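Local coordinates for argininosuccinate lyase (Chelativorans sp., PDB 6RXA), which acts as EDDS lyase, a carbon-nitrogen lyase of the aspartase/fumarase superfamily, and probably splits argininosuccinate into fumarate and arginine, at residues Ala147-Thr152 and Leu349-Glu354; Glu266-Glu271 and Arg357-Glu362. The protein carries 2 engineered substitutions. One frame throughout, in Å; residues are numbered along the deposited sequence. Where two conformers were deposited one is given.

Contact 1. Residues Ala147-Thr152 and Leu349-Glu354; sequences ADHLDT and LHPNKE
His149 CE1 lies 3.5 Å from Pro351 CG, the closest approach of the two segments, with the proline carbon coming obliquely to the imidazole. Lys353 crosses the same side chain at about a right angle and brings its CE to the ring edge, 3.8 Å from His149 CE1. That methylene also lies 3.7 Å from Thr152 OG1, so the aliphatic part of the lysine packs against both residues. The polar link is indirect. Extended beyond CG, the Lys353 chain delivers NZ to two waters: one, 2.8 Å from NZ, donates in turn to Asp148 O, and the other, 2.9 Å from NZ, is also hydrogen-bonded to Thr152 OG1.

Behind this shell, Thr152 OG1 lies in the plane of the imidazole and shares a 2.7 Å hydrogen bond with His149 ND1, which fixes the rotation of the ring. The hydroxyl is there because OG1 stands beside the threonine's backbone N (chi1 -60°). Lys353 NZ, 4.4 Å from His149 ND1, would tend to disfavour a protonated ring. Leu168 of helix 168-193 packs against His149, Thr152 and Pro351.

The geometry is that of a type I beta turn, His149 to Thr152, between helix 112-147 and strand 153-158, packed against strand 350-351 and the start of helix 353-362, where Asn352 is the N-cap and its OD1 accepts from Arg355 N.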
loop_
_atom_site.group_PDB
_atom_site.type_symbol
_atom_site.label_atom_id
_atom_site.label_comp_id
_atom_site.label_asym_id
_atom_site.label_seq_id
_atom_site.Cartn_x
_atom_site.Cartn_y
_atom_site.Cartn_z
ATOM N N ALA A 147 -5.579 -33.443 15.644
ATOM C CA ALA A 147 -6.193 -34.637 16.197
ATOM C C ALA A 147 -5.195 -35.537 16.909
ATOM O O ALA A 147 -5.598 -36.324 17.769
ATOM C CB ALA A 147 -6.896 -35.401 15.076
ATOM N N ASP A 148 -3.913 -35.434 16.582
ATOM C CA ASP A 148 -2.875 -36.224 17.231
ATOM C C ASP A 148 -2.261 -35.518 18.433
ATOM O O ASP A 148 -1.354 -36.074 19.063
ATOM C CB ASP A 148 -1.760 -36.551 16.234
ATOM C CG ASP A 148 -2.155 -37.619 15.240
ATOM O OD1 ASP A 148 -3.122 -38.365 15.505
ATOM O OD2 ASP A 148 -1.480 -37.714 14.198
ATOM N N HIS A 149 -2.736 -34.315 18.767
ATOM C CA HIS A 149 -2.092 -33.488 19.782
ATOM C C HIS A 149 -3.070 -32.919 20.798
ATOM O O HIS A 149 -2.840 -31.842 21.348
ATOM C CB HIS A 149 -1.233 -32.412 19.134
ATOM C CG HIS A 149 -0.027 -32.987 18.480
ATOM N ND1 HIS A 149 1.078 -33.397 19.195
ATOM C CD2 HIS A 149 0.215 -33.314 17.189
ATOM C CE1 HIS A 149 1.965 -33.921 18.369
ATOM N NE2 HIS A 149 1.468 -33.878 17.144
ATOM N N LEU A 150 -4.117 -33.675 21.129
ATOM C CA LEU A 150 -5.075 -33.230 22.128
ATOM C C LEU A 150 -4.474 -33.211 23.522
ATOM O O LEU A 150 -5.003 -32.522 24.406
ATOM C CB LEU A 150 -6.278 -34.174 22.136
ATOM C CG LEU A 150 -7.104 -34.208 20.848
ATOM C CD1 LEU A 150 -8.194 -35.274 20.924
ATOM C CD2 LEU A 150 -7.709 -32.849 20.558
ATOM N N ASP A 151 -3.414 -33.993 23.744
ATOM C CA ASP A 151 -2.759 -34.093 25.040
ATOM C C ASP A 151 -1.407 -33.390 25.068
ATOM O O ASP A 151 -0.659 -33.544 26.037
ATOM C CB ASP A 151 -2.532 -35.560 25.431
ATOM C CG ASP A 151 -3.816 -36.333 25.615
ATOM O OD1 ASP A 151 -4.833 -35.728 26.004
ATOM O OD2 ASP A 151 -3.803 -37.558 25.374
ATOM N N THR A 152 -1.046 -32.666 24.010
ATOM C CA THR A 152 0.277 -32.047 23.922
ATOM C C THR A 152 0.221 -30.684 24.611
ATOM O O THR A 152 0.062 -29.637 23.986
ATOM C CB THR A 152 0.709 -31.943 22.465
ATOM O OG1 THR A 152 0.756 -33.262 21.904
ATOM C CG2 THR A 152 2.082 -31.318 22.345
ATOM N N LEU A 349 5.878 -31.218 11.333
ATOM C CA LEU A 349 6.497 -30.536 12.463
ATOM C C LEU A 349 6.718 -31.489 13.634
ATOM O O LEU A 349 5.876 -32.338 13.940
ATOM C CB LEU A 349 5.610 -29.381 12.923
ATOM C CG LEU A 349 6.222 -28.401 13.918
ATOM C CD1 LEU A 349 7.375 -27.632 13.296
ATOM C CD2 LEU A 349 5.153 -27.435 14.408
ATOM N N HIS A 350 7.864 -31.341 14.281
ATOM C CA HIS A 350 8.212 -32.170 15.433
ATOM C C HIS A 350 8.112 -31.363 16.723
ATOM O O HIS A 350 9.071 -30.671 17.094
ATOM C CB HIS A 350 9.638 -32.717 15.268
ATOM C CG HIS A 350 9.849 -33.484 14.002
ATOM N ND1 HIS A 350 9.534 -34.821 13.890
ATOM C CD2 HIS A 350 10.328 -33.105 12.794
ATOM C CE1 HIS A 350 9.809 -35.232 12.664
ATOM N NE2 HIS A 350 10.276 -34.205 11.976
ATOM N N PRO A 351 7.014 -31.453 17.468
ATOM C CA PRO A 351 6.967 -30.765 18.766
ATOM C C PRO A 351 7.854 -31.467 19.782
ATOM O O PRO A 351 7.973 -32.693 19.782
ATOM C CB PRO A 351 5.492 -30.861 19.161
ATOM C CG PRO A 351 4.985 -32.087 18.464
ATOM C CD PRO A 351 5.771 -32.188 17.167
ATOM N N ASN A 352 8.514 -30.672 20.631
ATOM C CA ASN A 352 9.286 -31.203 21.760
ATOM C C ASN A 352 8.345 -31.237 22.955
ATOM O O ASN A 352 8.226 -30.267 23.706
ATOM C CB ASN A 352 10.497 -30.334 22.063
ATOM C CG ASN A 352 11.381 -30.908 23.180
ATOM O OD1 ASN A 352 10.939 -31.676 24.047
ATOM N ND2 ASN A 352 12.645 -30.508 23.166
ATOM N N LYS A 353 7.656 -32.370 23.132
ATOM C CA LYS A 353 6.572 -32.427 24.108
ATOM C C LYS A 353 7.080 -32.193 25.520
ATOM O O LYS A 353 6.401 -31.543 26.328
ATOM C CB LYS A 353 5.842 -33.766 24.019
ATOM C CG LYS A 353 5.159 -33.990 22.682
ATOM C CD LYS A 353 4.296 -35.238 22.726
ATOM C CE LYS A 353 3.646 -35.513 21.385
ATOM N NZ LYS A 353 2.788 -36.735 21.412
ATOM N N GLU A 354 8.271 -32.709 25.841
ATOM C CA GLU A 354 8.784 -32.560 27.200
ATOM C C GLU A 354 9.102 -31.103 27.508
ATOM O O GLU A 354 8.780 -30.609 28.597
ATOM C CB GLU A 354 10.028 -33.428 27.401
ATOM C CG GLU A 354 9.761 -34.909 27.593
ATOM C CD GLU A 354 10.959 -35.643 28.186
ATOM O OE1 GLU A 354 11.776 -34.997 28.877
ATOM O OE2 GLU A 354 11.083 -36.865 27.959
HETATM O O HOH W 1 1.124 -37.283 19.252
HETATM O O HOH W 2 0.681 -35.706 23.093
#

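Contact 2. Residues Glu266-Glu271 and Arg357-Glu362; sequences EYQVAE and RQYAAE
Tyr359 OH donates a 2.7 Å hydrogen bond to Tyr267 O, the one hydrogen bond that joins the two segments. The hydroxyl meets the carbonyl at a C=O...O angle of 125° and is tilted 31° from the carbonyl plane, whereas Tyr267 O lies near the plane of the phenol ring, at its edge. That position also brings Tyr267 O to 3.2 Å from Tyr359 CE2. Glu266 O approaches the same edge, 3.2 Å from Tyr359 OH, but makes no hydrogen bond to it.

The apolar half of the contact lies further back along the ring. Val269 CG1 approaches obliquely, 3.4 Å from Tyr359 CE2 and 3.5 Å from Tyr359 CD2, so one methyl group spans a ring bond. Tyr359 reaches both partners because its CG is anti to its own carbonyl carbon (chi1 -71°), which sends the ring out from helix 353-362 toward the loop. A phenylalanine in its place would probably keep the Val269 packing but leave Tyr267 O without this donor. On the same helix, Gln358 NE2 donates to Glu362 OE1 at 3.2 Å, meeting the carboxylate from above its plane.

Val269 also packs on Trp262 and Met356, and the loop borders the subunit interface: Glu266 OE2 is hydrogen-bonded to Tyr157 OH of the second subunit, while Tyr359 packs on Glu266 of that subunit. Chemically, then, the contact is a phenol that uses its hydroxyl to satisfy a backbone carbonyl of a loop without regular structure and its ring carbons to cover a buried valine, fixing that loop to the helix by its backbone as well as by a side chain.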
loop_
_atom_site.group_PDB
_atom_site.type_symbol
_atom_site.label_atom_id
_atom_site.label_comp_id
_atom_site.label_asym_id
_atom_site.label_seq_id
_atom_site.Cartn_x
_atom_site.Cartn_y
_atom_site.Cartn_z
ATOM N N GLU A 266 16.396 -20.781 21.470
ATOM C CA GLU A 266 16.043 -20.428 22.836
ATOM C C GLU A 266 14.713 -21.014 23.281
ATOM O O GLU A 266 14.611 -21.501 24.421
ATOM C CB GLU A 266 16.009 -18.902 22.939
ATOM C CG GLU A 266 17.374 -18.234 22.753
ATOM C CD GLU A 266 17.810 -18.079 21.310
ATOM O OE1 GLU A 266 16.988 -18.296 20.392
ATOM O OE2 GLU A 266 18.992 -17.723 21.113
ATOM N N TYR A 267 13.675 -20.967 22.448
ATOM C CA TYR A 267 12.435 -21.630 22.830
ATOM C C TYR A 267 12.608 -23.142 22.763
ATOM O O TYR A 267 12.309 -23.859 23.722
ATOM C CB TYR A 267 11.290 -21.288 21.890
ATOM C CG TYR A 267 10.584 -19.942 21.961
ATOM C CD1 TYR A 267 11.285 -18.734 21.939
ATOM C CD2 TYR A 267 9.193 -19.880 21.938
ATOM C CE1 TYR A 267 10.625 -17.521 21.926
ATOM C CE2 TYR A 267 8.528 -18.663 21.928
ATOM C CZ TYR A 267 9.250 -17.490 21.911
ATOM O OH TYR A 267 8.605 -16.280 21.860
ATOM N N GLN A 268 13.058 -23.635 21.601
ATOM C CA GLN A 268 13.278 -25.054 21.326
ATOM C C GLN A 268 12.097 -25.924 21.752
ATOM O O GLN A 268 12.267 -27.031 22.274
ATOM C CB GLN A 268 14.621 -25.563 21.855
ATOM C CG GLN A 268 14.997 -25.156 23.244
ATOM C CD GLN A 268 16.371 -25.677 23.626
ATOM O OE1 GLN A 268 17.020 -26.384 22.850
ATOM N NE2 GLN A 268 16.824 -25.328 24.821
ATOM N N VAL A 269 10.883 -25.462 21.456
ATOM C CA VAL A 269 9.706 -26.291 21.713
ATOM C C VAL A 269 9.177 -26.989 20.468
ATOM O O VAL A 269 8.276 -27.833 20.586
ATOM C CB VAL A 269 8.572 -25.528 22.426
ATOM C CG1 VAL A 269 9.027 -25.112 23.826
ATOM C CG2 VAL A 269 8.149 -24.359 21.581
ATOM N N ALA A 270 9.699 -26.673 19.286
ATOM C CA ALA A 270 9.393 -27.441 18.099
ATOM C C ALA A 270 10.619 -27.413 17.202
ATOM O O ALA A 270 11.484 -26.541 17.321
ATOM C CB ALA A 270 8.184 -26.905 17.326
ATOM N N GLU A 271 10.683 -28.388 16.306
ATOM C CA GLU A 271 11.757 -28.469 15.328
ATOM C C GLU A 271 11.159 -28.758 13.961
ATOM O O GLU A 271 10.301 -29.640 13.833
ATOM C CB GLU A 271 12.749 -29.570 15.710
ATOM C CG GLU A 271 14.016 -29.552 14.864
ATOM C CD GLU A 271 15.100 -30.512 15.354
ATOM O OE1 GLU A 271 16.045 -30.756 14.580
ATOM O OE2 GLU A 271 15.023 -31.008 16.501
ATOM N N ARG A 357 5.865 -29.068 27.966
ATOM C CA ARG A 357 5.306 -29.280 29.299
ATOM C C ARG A 357 6.142 -28.576 30.359
ATOM O O ARG A 357 5.596 -27.981 31.301
ATOM C CB ARG A 357 5.237 -30.777 29.589
ATOM C CG ARG A 357 4.533 -31.137 30.889
ATOM C CD ARG A 357 4.588 -32.668 31.115
ATOM N NE ARG A 357 4.570 -33.432 29.859
ATOM C CZ ARG A 357 5.590 -34.151 29.378
ATOM N NH1 ARG A 357 5.459 -34.794 28.223
ATOM N NH2 ARG A 357 6.735 -34.242 30.045
ATOM N N GLN A 358 7.472 -28.630 30.232
ATOM C CA GLN A 358 8.334 -27.986 31.218
ATOM C C GLN A 358 8.032 -26.496 31.322
ATOM O O GLN A 358 7.852 -25.960 32.420
ATOM C CB GLN A 358 9.803 -28.188 30.849
ATOM C CG GLN A 358 10.769 -27.504 31.791
ATOM C CD GLN A 358 12.221 -27.715 31.408
ATOM O OE1 GLN A 358 12.527 -28.241 30.336
ATOM N NE2 GLN A 358 13.125 -27.303 32.287
ATOM N N TYR A 359 8.003 -25.797 30.189
ATOM C CA TYR A 359 7.682 -24.379 30.226
ATOM C C TYR A 359 6.319 -24.150 30.871
ATOM O O TYR A 359 6.164 -23.269 31.721
ATOM C CB TYR A 359 7.682 -23.797 28.821
ATOM C CG TYR A 359 9.035 -23.658 28.175
ATOM C CD1 TYR A 359 10.211 -23.851 28.884
ATOM C CD2 TYR A 359 9.135 -23.344 26.842
ATOM C CE1 TYR A 359 11.453 -23.712 28.264
ATOM C CE2 TYR A 359 10.358 -23.190 26.229
ATOM C CZ TYR A 359 11.507 -23.379 26.923
ATOM O OH TYR A 359 12.729 -23.237 26.285
ATOM N N ALA A 360 5.317 -24.944 30.477
ATOM C CA ALA A 360 3.974 -24.752 31.024
ATOM C C ALA A 360 3.966 -24.902 32.540
ATOM O O ALA A 360 3.249 -24.176 33.242
ATOM C CB ALA A 360 2.992 -25.738 30.389
ATOM N N ALA A 361 4.758 -25.842 33.064
ATOM C CA ALA A 361 4.788 -26.106 34.489
ATOM C C ALA A 361 5.657 -25.118 35.255
ATOM O O ALA A 361 5.400 -24.871 36.441
ATOM C CB ALA A 361 5.339 -27.510 34.742
ATOM N N GLU A 362 6.671 -24.543 34.614
ATOM C CA GLU A 362 7.701 -23.798 35.329
ATOM C C GLU A 362 7.661 -22.289 35.159
ATOM O O GLU A 362 8.132 -21.585 36.053
ATOM C CB GLU A 362 9.097 -24.301 34.932
ATOM C CG GLU A 362 9.318 -25.746 35.309
ATOM C CD GLU A 362 10.735 -26.224 35.063
ATOM O OE1 GLU A 362 11.518 -25.497 34.421
ATOM O OE2 GLU A 362 11.064 -27.335 35.530
#

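Overall arrangement
From the N terminus, helix 112-147 runs into the loop segment 147-152, whose partner comes only after 196 further residues, so contact 1 closes a long loop. Residues 266-271 follow helix 236-262 and wait 85 residues for segment 357-362, the shorter closure of contact 2. Because the second segment of contact 1 falls inside that span, the closures cross rather than nest. Their centres are 12 Å apart. Contact 1 ties the loop after helix 112-147 to strand 350-351 and helix 353-362; contact 2 ties the loop after helix 236-262 to that helix. Strands 270-271 and 350-351 pair antiparallel between them, with a probable hydrogen bond from Asn352 N to Val269 O (2.8 Å).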